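Local structure of L544 (Acanthamoeba polyphaga mimivirus, 4AMQ) at residues A[199-204]-A[212-217]. The protein is probably a nucleotidyl transferase that works with divalent metal ions, and is associated with the virion. Sequence-based numbering, arbitrary orientation.
Sequences LQYFVK and FDIAVR. With MN (manganese (II) ion), chain C.
Leu199 pairs with Ile214, and Tyr201 with Phe212, through two backbone hydrogen bonds each, joining the antiparallel strands 196-204 and 209-217 of a beta hairpin. The bonds around Leu199 are nearly straight: its N lies 2.9 Å from Ile214 O, and its O accepts the Ile214 N-H. At the other pair, Phe212 N reaches Tyr201 O at 3.0 Å. Between them, Gln200 and Asp213 form a non-hydrogen-bonded pair; Asp213 CA also makes a CA-H...O contact with the neighbouring Leu199 O.

The apolar face carries Leu199, Tyr201, Val203, Phe212, Ile214 and Val216. With CG1 of Val203 anti to the backbone N (chi1 177°), CG2 is the methyl that reaches Phe212 CD1, at 3.6 Å, oblique to the ring. Tyr201 meets its neighbours with a ring edge: Phe212 O lies in the ring plane, and Ile214 CG1 is 4.0 Å from Tyr201 CE2. Leu199 CD1 rests on Val216 CG2. Helix 28-42 covers part of this face, with Ile34, Ile38 and Ile42 against Phe212.

On the opposite face, Asp213 divides its carboxylate between two tasks. OD2 binds manganese at 2.6 Å, alongside Asp66 and Asp68. A second manganese, also bound by Asp66 and Asp68, lies about 6 Å from the Asp213 side chain. OD1 accepts a hydrogen bond from a water, 2.7 Å away, that also donates to Tyr201 O, while the aliphatic CG of Gln200 packs 3.4 Å from Asp213 OD1. Backbone pairing and the water bridge thus hold the third metal-binding aspartate in place beside the DxD pair, an acidic cluster consistent with two-metal nucleotidyl transfer.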
loop_
_atom_site.group_PDB
_atom_site.type_symbol
_atom_site.label_atom_id
_atom_site.label_comp_id
_atom_site.label_asym_id
_atom_site.label_seq_id
_atom_site.Cartn_x
_atom_site.Cartn_y
_atom_site.Cartn_z
ATOM N N LEU A 199 10.177 1.676 6.705
ATOM C CA LEU A 199 10.656 2.530 5.625
ATOM C C LEU A 199 9.772 2.337 4.396
ATOM O O LEU A 199 9.702 1.239 3.840
ATOM C CB LEU A 199 12.110 2.195 5.278
ATOM C CG LEU A 199 13.149 2.282 6.399
ATOM C CD1 LEU A 199 14.513 1.792 5.921
ATOM C CD2 LEU A 199 13.245 3.699 6.941
ATOM N N GLN A 200 9.088 3.394 3.973
ATOM C CA GLN A 200 8.232 3.303 2.793
ATOM C C GLN A 200 8.878 3.952 1.577
ATOM O O GLN A 200 8.884 5.174 1.435
ATOM C CB GLN A 200 6.853 3.904 3.058
ATOM C CG GLN A 200 5.964 3.014 3.915
ATOM C CD GLN A 200 4.542 3.522 4.002
ATOM O OE1 GLN A 200 4.290 4.720 3.882
ATOM N NE2 GLN A 200 3.600 2.609 4.205
ATOM N N TYR A 201 9.422 3.116 0.702
ATOM C CA TYR A 201 10.116 3.591 -0.481
ATOM C C TYR A 201 9.219 3.513 -1.706
ATOM O O TYR A 201 8.274 2.722 -1.755
ATOM C CB TYR A 201 11.354 2.728 -0.762
ATOM C CG TYR A 201 12.521 2.863 0.200
ATOM C CD1 TYR A 201 13.464 3.870 0.041
ATOM C CD2 TYR A 201 12.709 1.948 1.231
ATOM C CE1 TYR A 201 14.544 3.982 0.896
ATOM C CE2 TYR A 201 13.791 2.051 2.094
ATOM C CZ TYR A 201 14.705 3.070 1.921
ATOM O OH TYR A 201 15.785 3.182 2.774
ATOM N N PHE A 202 9.524 4.342 -2.695
ATOM C CA PHE A 202 9.091 4.083 -4.058
ATOM C C PHE A 202 10.326 4.072 -4.953
ATOM O O PHE A 202 11.179 4.950 -4.868
ATOM C CB PHE A 202 8.018 5.075 -4.519
ATOM C CG PHE A 202 6.641 4.704 -4.060
ATOM C CD1 PHE A 202 5.858 3.841 -4.814
ATOM C CD2 PHE A 202 6.144 5.174 -2.853
ATOM C CE1 PHE A 202 4.594 3.473 -4.388
ATOM C CE2 PHE A 202 4.882 4.813 -2.421
ATOM C CZ PHE A 202 4.104 3.959 -3.192
ATOM N N VAL A 203 10.438 3.034 -5.769
ATOM C CA VAL A 203 11.635 2.813 -6.558
ATOM C C VAL A 203 11.275 2.641 -8.023
ATOM O O VAL A 203 10.443 1.813 -8.378
ATOM C CB VAL A 203 12.407 1.563 -6.067
ATOM C CG1 VAL A 203 13.626 1.292 -6.948
ATOM C CG2 VAL A 203 12.819 1.733 -4.612
ATOM N N LYS A 204 11.902 3.436 -8.875
ATOM C CA LYS A 204 11.700 3.274 -10.301
ATOM C C LYS A 204 12.535 2.096 -10.777
ATOM O O LYS A 204 13.742 2.215 -10.970
ATOM C CB LYS A 204 12.090 4.541 -11.054
ATOM C CG LYS A 204 11.641 4.523 -12.496
ATOM C CD LYS A 204 12.280 5.635 -13.300
ATOM C CE LYS A 204 11.858 5.549 -14.758
ATOM N NZ LYS A 204 12.565 6.550 -15.602
ATOM N N PHE A 212 8.437 -0.273 -2.065
ATOM C CA PHE A 212 9.254 -1.163 -1.256
ATOM C C PHE A 212 9.006 -0.805 0.202
ATOM O O PHE A 212 9.365 0.287 0.644
ATOM C CB PHE A 212 10.743 -0.993 -1.585
ATOM C CG PHE A 212 11.176 -1.678 -2.854
ATOM C CD1 PHE A 212 10.802 -1.183 -4.091
ATOM C CD2 PHE A 212 11.957 -2.822 -2.807
ATOM C CE1 PHE A 212 11.203 -1.816 -5.260
ATOM C CE2 PHE A 212 12.362 -3.458 -3.971
ATOM C CZ PHE A 212 11.984 -2.954 -5.198
ATOM N N ASP A 213 8.373 -1.712 0.940
ATOM C CA ASP A 213 8.149 -1.509 2.367
ATOM C C ASP A 213 9.128 -2.345 3.188
ATOM O O ASP A 213 9.104 -3.578 3.131
ATOM C CB ASP A 213 6.704 -1.852 2.747
ATOM C CG ASP A 213 5.688 -0.907 2.115
ATOM O OD1 ASP A 213 6.023 0.274 1.882
ATOM O OD2 ASP A 213 4.549 -1.349 1.854
ATOM N N ILE A 214 9.987 -1.670 3.947
ATOM C CA ILE A 214 10.986 -2.348 4.769
ATOM C C ILE A 214 10.707 -2.176 6.260
ATOM O O ILE A 214 10.886 -1.089 6.811
ATOM C CB ILE A 214 12.409 -1.820 4.495
ATOM C CG1 ILE A 214 12.661 -1.681 2.990
ATOM C CG2 ILE A 214 13.448 -2.724 5.162
ATOM C CD1 ILE A 214 12.429 -2.956 2.206
ATOM N N ALA A 215 10.275 -3.255 6.906
ATOM C CA ALA A 215 10.054 -3.256 8.348
ATOM C C ALA A 215 11.377 -3.473 9.069
ATOM O O ALA A 215 11.955 -4.557 9.013
ATOM C CB ALA A 215 9.061 -4.334 8.730
ATOM N N VAL A 216 11.857 -2.437 9.742
ATOM C CA VAL A 216 13.143 -2.503 10.417
ATOM C C VAL A 216 12.969 -2.757 11.914
ATOM O O VAL A 216 12.513 -1.887 12.653
ATOM C CB VAL A 216 13.950 -1.214 10.198
ATOM C CG1 VAL A 216 15.284 -1.294 10.919
ATOM C CG2 VAL A 216 14.153 -0.968 8.706
ATOM N N ARG A 217 13.327 -3.963 12.347
ATOM C CA ARG A 217 13.273 -4.318 13.761
ATOM C C ARG A 217 14.629 -4.076 14.408
ATOM O O ARG A 217 15.595 -4.782 14.122
ATOM C CB ARG A 217 12.871 -5.784 13.940
ATOM C CG ARG A 217 12.420 -6.129 15.354
ATOM C CD ARG A 217 12.562 -7.616 15.643
ATOM N NE ARG A 217 12.059 -8.443 14.550
ATOM C CZ ARG A 217 10.800 -8.857 14.437
ATOM N NH1 ARG A 217 9.902 -8.519 15.354
ATOM N NH2 ARG A 217 10.440 -9.609 13.405
HETATM MN MN MN C . 3.505 -3.454 0.841
HETATM O O HOH W 1 5.897 1.883 -0.332
HETATM O O HOH W 2 1.499 -1.925 0.390
#